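PDB 4DTH: VgrG protein from Vibrio cholerae, which carries the actin cross-linking domain of a toxin, which binds ATP and magnesium and probably uses them to join actin monomers covalently. Local coordinates for residues K272-I286 with P344-P356. Residues are numbered along the deposited sequence; the frame is centred on the assembly and turned at random.
Sequences KNAWEILPRTKPSKI and PELAILFEFRTVP. With ATP (adenosine-5'-triphosphate), chain B; SO4 (sulfate ion), chain F.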
ATOM      1  N   LYS A 272      -3.318   8.889  -6.558  1.00 18.19           N
ATOM      2  CA  LYS A 272      -2.505   8.296  -5.495  1.00 17.80           C
ATOM      3  C   LYS A 272      -1.100   8.920  -5.488  1.00 21.30           C
ATOM      4  O   LYS A 272      -0.578   9.233  -4.417  1.00 20.37           O
ATOM      5  CB  LYS A 272      -2.394   6.781  -5.710  1.00 19.44           C
ATOM      6  CG  LYS A 272      -3.660   5.997  -5.436  1.00 21.40           C
ATOM      7  CD  LYS A 272      -3.318   4.510  -5.627  1.00 23.46           C
ATOM      8  CE  LYS A 272      -4.421   3.578  -5.235  1.00 34.83           C
ATOM      9  NZ  LYS A 272      -3.988   2.158  -5.377  1.00 31.48           N
ATOM     10  N   ASN A 273      -0.514   9.148  -6.688  1.00 19.77           N
ATOM     11  CA  ASN A 273       0.809   9.763  -6.819  1.00 19.84           C
ATOM     12  C   ASN A 273       0.843  11.183  -6.268  1.00 23.59           C
ATOM     13  O   ASN A 273       1.835  11.573  -5.658  1.00 22.23           O
ATOM     14  CB  ASN A 273       1.287   9.730  -8.270  1.00 20.40           C
ATOM     15  CG  ASN A 273       1.701   8.350  -8.724  1.00 32.80           C
ATOM     16  OD1 ASN A 273       1.859   7.422  -7.921  1.00 27.21           O
ATOM     17  ND2 ASN A 273       1.854   8.173 -10.026  1.00 29.06           N
ATOM     18  N   ALA A 274      -0.261  11.936  -6.439  1.00 21.38           N
ATOM     19  CA  ALA A 274      -0.375  13.306  -5.943  1.00 21.00           C
ATOM     20  C   ALA A 274      -0.293  13.403  -4.413  1.00 23.45           C
ATOM     21  O   ALA A 274       0.144  14.431  -3.909  1.00 23.04           O
ATOM     22  CB  ALA A 274      -1.645  13.955  -6.455  1.00 21.32           C
ATOM     23  N   TRP A 275      -0.680  12.337  -3.670  1.00 20.03           N
ATOM     24  CA  TRP A 275      -0.547  12.321  -2.210  1.00 19.46           C
ATOM     25  C   TRP A 275       0.942  12.251  -1.812  1.00 23.02           C
ATOM     26  O   TRP A 275       1.311  12.797  -0.771  1.00 22.25           O
ATOM     27  CB  TRP A 275      -1.267  11.108  -1.596  1.00 18.46           C
ATOM     28  CG  TRP A 275      -2.754  11.260  -1.512  1.00 18.90           C
ATOM     29  CD1 TRP A 275      -3.671  10.864  -2.439  1.00 20.99           C
ATOM     30  CD2 TRP A 275      -3.499  11.799  -0.412  1.00 18.32           C
ATOM     31  NE1 TRP A 275      -4.943  11.111  -1.982  1.00 19.92           N
ATOM     32  CE2 TRP A 275      -4.867  11.729  -0.760  1.00 21.18           C
ATOM     33  CE3 TRP A 275      -3.141  12.391   0.815  1.00 19.31           C
ATOM     34  CZ2 TRP A 275      -5.881  12.220   0.071  1.00 19.98           C
ATOM     35  CZ3 TRP A 275      -4.150  12.853   1.653  1.00 20.28           C
ATOM     36  CH2 TRP A 275      -5.501  12.768   1.281  1.00 20.52           C
ATOM     37  N   GLU A 276       1.773  11.537  -2.625  1.00 20.72           N
ATOM     38  CA  GLU A 276       3.219  11.253  -2.434  1.00 21.08           C
ATOM     39  C   GLU A 276       3.398  10.212  -1.321  1.00 23.89           C
ATOM     40  O   GLU A 276       3.945   9.133  -1.555  1.00 22.72           O
ATOM     41  CB  GLU A 276       4.051  12.520  -2.169  1.00 23.07           C
ATOM     42  CG  GLU A 276       4.040  13.497  -3.338  1.00 30.11           C
ATOM     43  CD  GLU A 276       4.878  14.744  -3.140  1.00 42.43           C
ATOM     44  OE1 GLU A 276       4.556  15.769  -3.781  1.00 42.37           O
ATOM     45  OE2 GLU A 276       5.843  14.707  -2.342  1.00 35.08           O
ATOM     46  N   ILE A 277       2.928  10.547  -0.118  1.00 20.50           N
ATOM     47  CA  ILE A 277       2.861   9.672   1.042  1.00 19.88           C
ATOM     48  C   ILE A 277       1.352   9.444   1.179  1.00 22.87           C
ATOM     49  O   ILE A 277       0.607  10.327   1.623  1.00 21.56           O
ATOM     50  CB  ILE A 277       3.528  10.283   2.303  1.00 22.52           C
ATOM     51  CG1 ILE A 277       5.038  10.513   2.045  1.00 22.20           C
ATOM     52  CG2 ILE A 277       3.309   9.369   3.516  1.00 22.85           C
ATOM     53  CD1 ILE A 277       5.802  11.350   3.102  1.00 23.97           C
ATOM     54  N   LEU A 278       0.907   8.283   0.715  1.00 19.34           N
ATOM     55  CA  LEU A 278      -0.510   7.951   0.641  1.00 18.22           C
ATOM     56  C   LEU A 278      -1.070   7.290   1.906  1.00 20.83           C
ATOM     57  O   LEU A 278      -0.666   6.175   2.230  1.00 20.00           O
ATOM     58  CB  LEU A 278      -0.746   7.035  -0.585  1.00 18.66           C
ATOM     59  CG  LEU A 278      -2.163   6.505  -0.824  1.00 22.65           C
ATOM     60  CD1 LEU A 278      -3.114   7.621  -1.243  1.00 22.48           C
ATOM     61  CD2 LEU A 278      -2.151   5.385  -1.874  1.00 22.15           C
ATOM     62  N   PRO A 279      -2.043   7.925   2.603  1.00 18.01           N
ATOM     63  CA  PRO A 279      -2.677   7.246   3.749  1.00 17.48           C
ATOM     64  C   PRO A 279      -3.326   5.929   3.292  1.00 21.21           C
ATOM     65  O   PRO A 279      -3.985   5.892   2.243  1.00 21.12           O
ATOM     66  CB  PRO A 279      -3.733   8.254   4.208  1.00 18.64           C
ATOM     67  CG  PRO A 279      -3.196   9.600   3.729  1.00 22.67           C
ATOM     68  CD  PRO A 279      -2.641   9.254   2.374  1.00 19.02           C
ATOM     69  N   ARG A 280      -3.061   4.839   4.024  1.00 18.72           N
ATOM     70  CA  ARG A 280      -3.574   3.516   3.674  1.00 18.58           C
ATOM     71  C   ARG A 280      -4.592   3.003   4.673  1.00 22.41           C
ATOM     72  O   ARG A 280      -5.079   1.883   4.517  1.00 22.40           O
ATOM     73  CB  ARG A 280      -2.417   2.495   3.534  1.00 19.42           C
ATOM     74  CG  ARG A 280      -1.518   2.727   2.323  1.00 24.47           C
ATOM     75  CD  ARG A 280      -2.117   2.296   0.986  1.00 29.31           C
ATOM     76  NE  ARG A 280      -2.453   0.871   0.941  1.00 37.01           N
ATOM     77  CZ  ARG A 280      -3.694   0.395   0.987  1.00 50.81           C
ATOM     78  NH1 ARG A 280      -4.726   1.223   1.083  1.00 40.11           N
ATOM     79  NH2 ARG A 280      -3.912  -0.908   0.932  1.00 40.16           N
ATOM     80  N   THR A 281      -4.901   3.795   5.706  1.00 18.15           N
ATOM     81  CA  THR A 281      -5.842   3.372   6.741  1.00 18.55           C
ATOM     82  C   THR A 281      -7.052   4.273   6.680  1.00 22.92           C
ATOM     83  O   THR A 281      -6.920   5.484   6.473  1.00 21.90           O
ATOM     84  CB  THR A 281      -5.152   3.369   8.123  1.00 22.10           C
ATOM     85  OG1 THR A 281      -4.020   2.499   8.082  1.00 20.97           O
ATOM     86  CG2 THR A 281      -6.090   2.934   9.278  1.00 23.83           C
ATOM     87  N   LYS A 282      -8.239   3.672   6.860  1.00 20.13           N
ATOM     88  CA  LYS A 282      -9.521   4.376   6.884  1.00 20.24           C
ATOM     89  C   LYS A 282      -9.459   5.524   7.911  1.00 23.56           C
ATOM     90  O   LYS A 282      -9.228   5.261   9.095  1.00 23.09           O
ATOM     91  CB  LYS A 282     -10.647   3.380   7.235  1.00 22.83           C
ATOM     92  CG  LYS A 282     -12.062   3.966   7.292  1.00 26.97           C
ATOM     93  CD  LYS A 282     -13.090   2.922   7.793  1.00 32.21           C
ATOM     94  CE  LYS A 282     -13.391   1.822   6.788  1.00 38.63           C
ATOM     95  NZ  LYS A 282     -14.439   0.896   7.289  1.00 49.27           N
ATOM     96  N   PRO A 283      -9.619   6.798   7.465  1.00 19.89           N
ATOM     97  CA  PRO A 283      -9.515   7.928   8.400  1.00 19.54           C
ATOM     98  C   PRO A 283     -10.392   7.839   9.649  1.00 24.48           C
ATOM     99  O   PRO A 283      -9.920   8.162  10.738  1.00 23.96           O
ATOM    100  CB  PRO A 283      -9.878   9.134   7.521  1.00 20.95           C
ATOM    101  CG  PRO A 283      -9.394   8.739   6.181  1.00 24.72           C
ATOM    102  CD  PRO A 283      -9.806   7.283   6.080  1.00 20.58           C
ATOM    103  N   SER A 284     -11.642   7.355   9.506  1.00 23.01           N
ATOM    104  CA  SER A 284     -12.580   7.262  10.633  1.00 23.36           C
ATOM    105  C   SER A 284     -12.102   6.374  11.801  1.00 27.37           C
ATOM    106  O   SER A 284     -12.568   6.571  12.924  1.00 27.93           O
ATOM    107  CB  SER A 284     -13.969   6.855  10.151  1.00 26.22           C
ATOM    108  OG  SER A 284     -13.980   5.513   9.705  1.00 31.41           O
ATOM    109  N   LYS A 285     -11.134   5.459  11.560  1.00 24.42           N
ATOM    110  CA  LYS A 285     -10.588   4.585  12.613  1.00 23.92           C
ATOM    111  C   LYS A 285      -9.877   5.379  13.716  1.00 27.38           C
ATOM    112  O   LYS A 285      -9.953   4.992  14.888  1.00 26.76           O
ATOM    113  CB  LYS A 285      -9.632   3.531  12.031  1.00 26.46           C
ATOM    114  CG  LYS A 285     -10.295   2.448  11.152  1.00 38.80           C
ATOM    115  CD  LYS A 285     -11.128   1.405  11.922  1.00 49.02           C
ATOM    116  CE  LYS A 285     -10.308   0.403  12.704  1.00 58.75           C
ATOM    117  NZ  LYS A 285     -11.170  -0.595  13.387  1.00 67.30           N
ATOM    118  N   ILE A 286      -9.202   6.490  13.353  1.00 23.75           N
ATOM    119  CA  ILE A 286      -8.459   7.314  14.318  1.00 23.56           C
ATOM    120  C   ILE A 286      -9.299   7.900  15.465  1.00 29.49           C
ATOM    121  O   ILE A 286      -8.765   8.094  16.556  1.00 28.07           O
ATOM    122  CB  ILE A 286      -7.490   8.326  13.651  1.00 25.65           C
ATOM    123  CG1 ILE A 286      -6.283   8.636  14.584  1.00 25.40           C
ATOM    124  CG2 ILE A 286      -8.231   9.595  13.199  1.00 25.51           C
ATOM    125  CD1 ILE A 286      -5.177   9.476  14.001  1.00 26.00           C
ATOM    126  N   PRO A 344      -3.695  -3.839  22.461  1.00 29.92           N
ATOM    127  CA  PRO A 344      -3.173  -3.228  21.221  1.00 29.14           C
ATOM    128  C   PRO A 344      -3.733  -1.860  20.896  1.00 31.19           C
ATOM    129  O   PRO A 344      -4.882  -1.569  21.218  1.00 31.98           O
ATOM    130  CB  PRO A 344      -3.495  -4.254  20.126  1.00 31.03           C
ATOM    131  CG  PRO A 344      -4.083  -5.427  20.807  1.00 36.20           C
ATOM    132  CD  PRO A 344      -4.547  -5.005  22.154  1.00 31.83           C
ATOM    133  N   GLU A 345      -2.894  -1.018  20.285  1.00 24.95           N
ATOM    134  CA  GLU A 345      -3.280   0.334  19.899  1.00 24.58           C
ATOM    135  C   GLU A 345      -3.325   0.447  18.402  1.00 26.48           C
ATOM    136  O   GLU A 345      -2.603  -0.269  17.706  1.00 24.41           O
ATOM    137  CB  GLU A 345      -2.311   1.355  20.482  1.00 26.10           C
ATOM    138  CG  GLU A 345      -2.433   1.441  21.993  1.00 36.32           C
ATOM    139  CD  GLU A 345      -1.347   2.277  22.619  1.00 57.17           C
ATOM    140  OE1 GLU A 345      -0.193   1.795  22.707  1.00 56.26           O
ATOM    141  OE2 GLU A 345      -1.644   3.434  22.987  1.00 52.77           O
ATOM    142  N   LEU A 346      -4.168   1.345  17.899  1.00 22.76           N
ATOM    143  CA  LEU A 346      -4.326   1.526  16.460  1.00 21.80           C
ATOM    144  C   LEU A 346      -3.039   1.941  15.767  1.00 24.45           C
ATOM    145  O   LEU A 346      -2.340   2.848  16.226  1.00 23.29           O
ATOM    146  CB  LEU A 346      -5.442   2.553  16.165  1.00 21.67           C
ATOM    147  CG  LEU A 346      -5.628   2.988  14.703  1.00 25.94           C
ATOM    148  CD1 LEU A 346      -6.243   1.877  13.847  1.00 25.86           C
ATOM    149  CD2 LEU A 346      -6.500   4.222  14.616  1.00 28.40           C
ATOM    150  N   ALA A 347      -2.731   1.250  14.660  1.00 20.78           N
ATOM    151  CA  ALA A 347      -1.623   1.595  13.794  1.00 20.40           C
ATOM    152  C   ALA A 347      -2.246   2.169  12.529  1.00 22.61           C
ATOM    153  O   ALA A 347      -3.293   1.694  12.075  1.00 22.48           O
ATOM    154  CB  ALA A 347      -0.793   0.358  13.448  1.00 21.08           C
ATOM    155  N   ILE A 348      -1.619   3.209  11.986  1.00 18.87           N
ATOM    156  CA  ILE A 348      -2.042   3.834  10.730  1.00 18.12           C
ATOM    157  C   ILE A 348      -0.905   3.712   9.745  1.00 20.66           C
ATOM    158  O   ILE A 348       0.261   3.882  10.113  1.00 20.08           O
ATOM    159  CB  ILE A 348      -2.615   5.274  10.887  1.00 20.99           C
ATOM    160  CG1 ILE A 348      -1.618   6.213  11.622  1.00 20.79           C
ATOM    161  CG2 ILE A 348      -4.004   5.208  11.569  1.00 22.07           C
ATOM    162  CD1 ILE A 348      -2.072   7.729  11.740  1.00 21.87           C
ATOM    163  N   LEU A 349      -1.236   3.341   8.503  1.00 18.28           N
ATOM    164  CA  LEU A 349      -0.249   3.029   7.475  1.00 18.32           C
ATOM    165  C   LEU A 349      -0.152   4.015   6.346  1.00 19.98           C
ATOM    166  O   LEU A 349      -1.140   4.640   5.984  1.00 18.82           O
ATOM    167  CB  LEU A 349      -0.520   1.621   6.932  1.00 18.70           C
ATOM    168  CG  LEU A 349       0.106   0.484   7.754  1.00 24.29           C
ATOM    169  CD1 LEU A 349      -0.597   0.285   9.114  1.00 25.02           C
ATOM    170  CD2 LEU A 349       0.057  -0.768   6.992  1.00 26.08           C
ATOM    171  N   PHE A 350       1.059   4.134   5.763  1.00 17.41           N
ATOM    172  CA  PHE A 350       1.305   5.096   4.693  1.00 17.85           C
ATOM    173  C   PHE A 350       2.169   4.512   3.619  1.00 21.32           C
ATOM    174  O   PHE A 350       3.213   3.928   3.913  1.00 20.75           O
ATOM    175  CB  PHE A 350       1.958   6.372   5.259  1.00 19.40           C
ATOM    176  CG  PHE A 350       1.130   7.015   6.341  1.00 19.92           C
ATOM    177  CD1 PHE A 350       0.134   7.934   6.022  1.00 21.02           C
ATOM    178  CD2 PHE A 350       1.297   6.654   7.674  1.00 21.04           C
ATOM    179  CE1 PHE A 350      -0.678   8.479   7.017  1.00 21.11           C
ATOM    180  CE2 PHE A 350       0.488   7.205   8.672  1.00 23.20           C
ATOM    181  CZ  PHE A 350      -0.501   8.105   8.336  1.00 21.61           C
ATOM    182  N   GLU A 351       1.750   4.701   2.362  1.00 18.76           N
ATOM    183  CA  GLU A 351       2.482   4.189   1.216  1.00 18.88           C
ATOM    184  C   GLU A 351       3.314   5.288   0.566  1.00 22.12           C
ATOM    185  O   GLU A 351       2.772   6.315   0.137  1.00 20.87           O
ATOM    186  CB  GLU A 351       1.487   3.586   0.203  1.00 20.29           C
ATOM    187  CG  GLU A 351       2.132   3.064  -1.069  1.00 23.92           C
ATOM    188  CD  GLU A 351       1.153   2.541  -2.102  1.00 36.01           C
ATOM    189  OE1 GLU A 351       0.138   1.925  -1.710  1.00 36.49           O
ATOM    190  OE2 GLU A 351       1.443   2.682  -3.310  1.00 30.25           O
ATOM    191  N   PHE A 352       4.626   5.053   0.464  1.00 19.13           N
ATOM    192  CA  PHE A 352       5.545   5.960  -0.222  1.00 18.99           C
ATOM    193  C   PHE A 352       5.493   5.553  -1.692  1.00 23.23           C
ATOM    194  O   PHE A 352       6.021   4.499  -2.061  1.00 23.08           O
ATOM    195  CB  PHE A 352       6.965   5.836   0.355  1.00 20.56           C
ATOM    196  CG  PHE A 352       7.079   6.437   1.735  1.00 21.34           C
ATOM    197  CD1 PHE A 352       6.666   5.725   2.859  1.00 23.25           C
ATOM    198  CD2 PHE A 352       7.586   7.720   1.911  1.00 23.10           C
ATOM    199  CE1 PHE A 352       6.761   6.289   4.138  1.00 24.39           C
ATOM    200  CE2 PHE A 352       7.698   8.275   3.193  1.00 24.68           C
ATOM    201  CZ  PHE A 352       7.269   7.563   4.293  1.00 22.55           C
ATOM    202  N   ARG A 353       4.807   6.361  -2.515  1.00 19.98           N
ATOM    203  CA  ARG A 353       4.608   6.111  -3.955  1.00 19.37           C
ATOM    204  C   ARG A 353       5.933   5.982  -4.700  1.00 24.56           C
ATOM    205  O   ARG A 353       6.066   5.158  -5.603  1.00 24.14           O
ATOM    206  CB  ARG A 353       3.679   7.162  -4.573  1.00 17.56           C
ATOM    207  CG  ARG A 353       2.262   7.153  -3.946  1.00 21.22           C
ATOM    208  CD  ARG A 353       1.467   5.886  -4.280  1.00 24.18           C
ATOM    209  NE  ARG A 353       1.105   5.841  -5.702  1.00 23.25           N
ATOM    210  CZ  ARG A 353       0.560   4.798  -6.318  1.00 27.16           C
ATOM    211  NH1 ARG A 353       0.309   3.678  -5.648  1.00 22.10           N
ATOM    212  NH2 ARG A 353       0.246   4.871  -7.606  1.00 21.09           N
ATOM    213  N   THR A 354       6.914   6.795  -4.288  1.00 22.38           N
ATOM    214  CA  THR A 354       8.310   6.731  -4.726  1.00 22.45           C
ATOM    215  C   THR A 354       9.082   6.532  -3.419  1.00 25.44           C
ATOM    216  O   THR A 354       8.830   7.262  -2.447  1.00 24.90           O
ATOM    217  CB  THR A 354       8.718   8.028  -5.464  1.00 28.43           C
ATOM    218  OG1 THR A 354       8.069   8.049  -6.731  1.00 28.14           O
ATOM    219  CG2 THR A 354      10.229   8.125  -5.695  1.00 29.08           C
ATOM    220  N   VAL A 355       9.992   5.547  -3.377  1.00 22.52           N
ATOM    221  CA  VAL A 355      10.761   5.290  -2.156  1.00 22.28           C
ATOM    222  C   VAL A 355      11.746   6.461  -1.938  1.00 26.59           C
ATOM    223  O   VAL A 355      12.578   6.720  -2.813  1.00 26.59           O
ATOM    224  CB  VAL A 355      11.477   3.912  -2.152  1.00 25.48           C
ATOM    225  CG1 VAL A 355      12.249   3.704  -0.850  1.00 25.28           C
ATOM    226  CG2 VAL A 355      10.484   2.768  -2.369  1.00 25.05           C
ATOM    227  N   PRO A 356      11.657   7.181  -0.798  1.00 23.61           N
ATOM    228  CA  PRO A 356      12.593   8.295  -0.568  1.00 24.21           C
ATOM    229  C   PRO A 356      13.975   7.778  -0.177  1.00 29.39           C
ATOM    230  O   PRO A 356      14.116   6.599   0.169  1.00 27.28           O
ATOM    231  CB  PRO A 356      11.930   9.073   0.577  1.00 26.13           C
ATOM    232  CG  PRO A 356      11.211   8.019   1.360  1.00 29.66           C
ATOM    233  CD  PRO A 356      10.733   7.007   0.345  1.00 24.98           C
TER
HETATM  234  PG  ATP B 401      -3.737  -0.870  -2.892  0.50 92.25           P
HETATM  235  O1G ATP B 401      -2.802   0.291  -2.774  0.50 93.34           O
HETATM  236  O2G ATP B 401      -5.019  -0.608  -2.151  0.50 92.91           O
HETATM  237  O3G ATP B 401      -4.072  -1.188  -4.322  0.50 92.76           O
HETATM  238  PB  ATP B 401      -3.302  -3.557  -1.948  0.50 85.57           P
HETATM  239  O1B ATP B 401      -4.682  -3.688  -1.439  0.50 86.37           O
HETATM  240  O2B ATP B 401      -3.182  -4.359  -3.222  0.50 86.26           O
HETATM  241  O3B ATP B 401      -2.996  -2.125  -2.227  0.50 89.32           O
HETATM  242  PA  ATP B 401      -2.185  -3.978   0.618  0.60 72.32           P
HETATM  243  O1A ATP B 401      -3.325  -3.166   1.093  0.60 72.73           O
HETATM  244  O2A ATP B 401      -2.312  -5.368   1.248  0.60 73.13           O
HETATM  245  O3A ATP B 401      -2.255  -4.106  -0.864  0.60 79.31           O
HETATM  246  O5' ATP B 401      -0.821  -3.256   1.058  1.00 62.23           O
HETATM  247  C5' ATP B 401       0.379  -4.034   0.913  1.00 49.47           C
HETATM  248  C4' ATP B 401       1.585  -3.338   1.484  1.00 37.98           C
HETATM  249  O4' ATP B 401       1.350  -2.994   2.880  1.00 33.12           O
HETATM  250  C3' ATP B 401       2.846  -4.204   1.489  1.00 31.22           C
HETATM  251  O3' ATP B 401       4.032  -3.443   1.272  1.00 26.13           O
HETATM  252  C2' ATP B 401       2.806  -4.806   2.887  1.00 30.31           C
HETATM  253  O2' ATP B 401       4.042  -5.353   3.316  1.00 30.31           O
HETATM  254  C1' ATP B 401       2.377  -3.580   3.668  1.00 30.37           C
HETATM  255  N9  ATP B 401       1.880  -3.812   5.027  1.00 27.29           N
HETATM  256  C8  ATP B 401       0.822  -4.596   5.399  1.00 27.41           C
HETATM  257  N7  ATP B 401       0.604  -4.602   6.692  1.00 26.83           N
HETATM  258  C5  ATP B 401       1.588  -3.769   7.205  1.00 24.86           C
HETATM  259  C6  ATP B 401       1.899  -3.342   8.512  1.00 25.60           C
HETATM  260  N6  ATP B 401       1.217  -3.715   9.603  1.00 25.24           N
HETATM  261  N1  ATP B 401       2.938  -2.490   8.663  1.00 25.54           N
HETATM  262  C2  ATP B 401       3.616  -2.095   7.582  1.00 23.81           C
HETATM  263  N3  ATP B 401       3.418  -2.425   6.308  1.00 23.91           N
HETATM  264  C4  ATP B 401       2.383  -3.275   6.179  1.00 25.76           C
HETATM  265  S   SO4 F 405      -1.423   1.592  -8.328  1.00 36.72           S
HETATM  266  O1  SO4 F 405      -1.273   0.392  -9.159  1.00 39.88           O
HETATM  267  O2  SO4 F 405      -0.772   2.706  -8.972  1.00 36.12           O
HETATM  268  O3  SO4 F 405      -2.838   1.847  -8.133  1.00 37.79           O
HETATM  269  O4  SO4 F 405      -0.809   1.356  -7.020  1.00 37.07           O
HETATM  270  O   HOH W   1       6.427   9.281  -2.597  1.00 31.34           O
HETATM  271  O   HOH W   2       0.492  -0.066   0.516  1.00 28.48           O
HETATM  272  O   HOH W   3      -3.308   6.059   7.101  1.00 18.73           O
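Bent at both middle torsions (chi2 -68°, chi3 -69°), the Arg353 side chain curls back over helix 269-275, where its NE gives a hydrogen bond of 2.8 Å to Asn273 OD1, while Glu351, its CG anti to the backbone N (chi1 178°) and its chain straight beyond, sends its carboxylate toward the magnesium ion beside the triphosphate. Glu351 lies in the antiparallel pairing of strands 277-279 and 343-352, at one wall of the nucleotide site, and Arg353 just beyond its end. Leu278 and Glu351 form the hydrogen-bonded pair: Leu278 N to Glu351 O and Glu351 N to Leu278 O are both 2.8 Å. Beyond the strand pairing, Thr281 OG1 takes the place of a backbone carbonyl and accepts the N-H of Leu349 at 2.9 Å. Ile277, Pro279, Phe350 and Phe352 share one face, Ile277 lying alongside the Phe352 ring with CD1 3.6 Å from CE2; helix 190-196 covers this side. Leu278 and Glu351 point to the other face, where Glu351, with Gln174 and Glu28, binds magnesium. Water 2 accepts from Arg280 NE and lies within hydrogen-bonding distance of Glu351 OE1. Arg280 has ATP O2G over one guanidinium face, and His331 O holds its NH1. Glu351 links the two arginines: Arg353 NH1 makes a salt bridge to its OE2 at 2.8 Å, which probably steadies the metal-binding carboxylate, and Arg280 NE a long one to OE1. A sulfate, probably from the crystallisation liquor, takes hydrogen bonds from Arg353 NH1 and NH2, while Lys272 CB sits 3.5 Å above the centre of the Arg353 guanidinium plane.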